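Long-range contact in sulfur carrier protein ThiS adenylyltransferase (Escherichia coli, PDB 1ZUD), which adenylates the C-terminal glycine carboxyl group of the sulfur carrier protein ThiS with ATP, a step in thiamine diphosphate biosynthesis: residues G40-L45 against M197-A202. Numbering follows the deposited sequence.
Sequences GTPAAL and MGTLQA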
loop_
_atom_site.group_PDB
_atom_site.type_symbol
_atom_site.label_atom_id
_atom_site.label_comp_id
_atom_site.label_asym_id
_atom_site.label_seq_id
_atom_site.Cartn_x
_atom_site.Cartn_y
_atom_site.Cartn_z
ATOM N N GLY C 40 -5.059 9.778 -6.707
ATOM C CA GLY C 40 -6.488 9.846 -6.848
ATOM C C GLY C 40 -7.158 8.755 -7.645
ATOM O O GLY C 40 -8.287 8.375 -7.284
ATOM N N THR C 41 -6.516 8.275 -8.711
ATOM C CA THR C 41 -7.223 7.251 -9.489
ATOM C C THR C 41 -7.444 5.942 -8.685
ATOM O O THR C 41 -8.553 5.438 -8.694
ATOM C CB THR C 41 -6.519 6.971 -10.838
ATOM O OG1 THR C 41 -5.159 6.620 -10.617
ATOM C CG2 THR C 41 -6.574 8.200 -11.720
ATOM N N PRO C 42 -6.430 5.388 -7.972
ATOM C CA PRO C 42 -6.801 4.156 -7.231
ATOM C C PRO C 42 -7.751 4.474 -6.084
ATOM O O PRO C 42 -8.642 3.664 -5.778
ATOM C CB PRO C 42 -5.493 3.606 -6.692
ATOM C CG PRO C 42 -4.560 4.766 -6.772
ATOM C CD PRO C 42 -4.992 5.683 -7.845
ATOM N N ALA C 43 -7.578 5.624 -5.425
ATOM C CA ALA C 43 -8.513 5.925 -4.335
ATOM C C ALA C 43 -9.956 5.971 -4.857
ATOM O O ALA C 43 -10.887 5.414 -4.252
ATOM C CB ALA C 43 -8.157 7.269 -3.651
ATOM N N ALA C 44 -10.161 6.603 -5.993
ATOM C CA ALA C 44 -11.527 6.685 -6.512
ATOM C C ALA C 44 -12.074 5.272 -6.900
ATOM O O ALA C 44 -13.240 4.965 -6.625
ATOM C CB ALA C 44 -11.575 7.631 -7.742
ATOM N N LEU C 45 -11.234 4.442 -7.522
ATOM C CA LEU C 45 -11.647 3.098 -7.948
ATOM C C LEU C 45 -12.104 2.313 -6.721
ATOM O O LEU C 45 -13.144 1.687 -6.741
ATOM C CB LEU C 45 -10.476 2.336 -8.620
ATOM C CG LEU C 45 -10.400 2.577 -10.139
ATOM C CD1 LEU C 45 -8.975 2.307 -10.651
ATOM C CD2 LEU C 45 -11.492 1.736 -10.855
ATOM N N MET C 197 -0.075 4.521 -1.790
ATOM C CA MET C 197 -0.484 5.658 -0.934
ATOM C C MET C 197 -1.917 6.034 -1.217
ATOM O O MET C 197 -2.693 6.297 -0.301
ATOM C CB MET C 197 0.444 6.873 -1.154
ATOM C CG MET C 197 1.941 6.555 -0.928
ATOM S SD MET C 197 2.368 5.640 0.610
ATOM C CE MET C 197 1.722 6.866 1.885
ATOM N N GLY C 198 -2.309 6.069 -2.496
ATOM C CA GLY C 198 -3.692 6.422 -2.747
ATOM C C GLY C 198 -4.656 5.344 -2.291
ATOM O O GLY C 198 -5.762 5.641 -1.827
ATOM N N THR C 199 -4.273 4.078 -2.461
ATOM C CA THR C 199 -5.144 2.982 -2.004
ATOM C C THR C 199 -5.291 3.081 -0.469
ATOM O O THR C 199 -6.385 2.826 0.094
ATOM C CB THR C 199 -4.539 1.600 -2.402
ATOM O OG1 THR C 199 -4.403 1.591 -3.819
ATOM C CG2 THR C 199 -5.478 0.419 -2.007
ATOM N N LEU C 200 -4.198 3.423 0.213
ATOM C CA LEU C 200 -4.269 3.579 1.692
ATOM C C LEU C 200 -5.187 4.751 2.074
ATOM O O LEU C 200 -5.846 4.690 3.085
ATOM C CB LEU C 200 -2.876 3.799 2.282
ATOM C CG LEU C 200 -2.088 2.491 2.267
ATOM C CD1 LEU C 200 -0.604 2.799 2.637
ATOM C CD2 LEU C 200 -2.782 1.465 3.177
ATOM N N GLN C 201 -5.201 5.827 1.279
ATOM C CA GLN C 201 -6.140 6.914 1.502
ATOM C C GLN C 201 -7.573 6.358 1.432
ATOM O O GLN C 201 -8.394 6.710 2.252
ATOM C CB GLN C 201 -5.999 7.985 0.426
ATOM C CG GLN C 201 -4.759 8.816 0.615
ATOM C CD GLN C 201 -4.711 9.913 -0.413
ATOM O OE1 GLN C 201 -4.276 9.668 -1.534
ATOM N NE2 GLN C 201 -5.171 11.117 -0.051
ATOM N N ALA C 202 -7.893 5.523 0.432
ATOM C CA ALA C 202 -9.255 4.934 0.373
ATOM C C ALA C 202 -9.580 4.128 1.652
ATOM O O ALA C 202 -10.695 4.181 2.192
ATOM C CB ALA C 202 -9.374 3.960 -0.931
#
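Ala202 points its methyl at the backbone of Ala43, where two buried helices come closest. The CA atoms of Ala43 and Ala202 are 4.9 Å apart. Ala202 CB is 3.9 Å from Ala43 O. The packing is tightest one turn earlier on the second helix, where Ala43 CB rests 3.4 Å from Gly198 O. That oxygen also accepts the helical bond from Ala202 N. With alanine and glycine at this crossing, the axes of the two short segments come within 7.3 Å, with a crossing angle of -34°. No hydrogen bond links the two segments.

Segment 40-45 starts the helix that follows strand 30-34. Gly40 fits the last glycine of a GxGxxG motif, consistent with the Rossmann-type nucleotide-binding turn of this family. The ATP-binding residue Gly38 lies just before the helix, near Pro42. Segment 197-202 is the middle of helix 191-210, which packs on the helix that follows the glycine-rich turn.

Other parts are looser. The methyls Ala43 CB and Ala202 CB stay 4.5 Å apart. Pro42 CG is 4.4 Å from Gly198 CA, whose bare backbone leaves room for the ring. Pro42 CB comes nearer to the second helix, 3.7 Å from Thr199 OG1. Thr199 OG1 is anti to its own carbonyl carbon, which turns it back along the helix to hydrogen bond with Gly195 O. It meets the proline ring only by van der Waals contact. Neither part is open to solvent: Tyr46 of the second subunit packs on Pro42, and Pro192 of that subunit packs on Thr199 and Ala202.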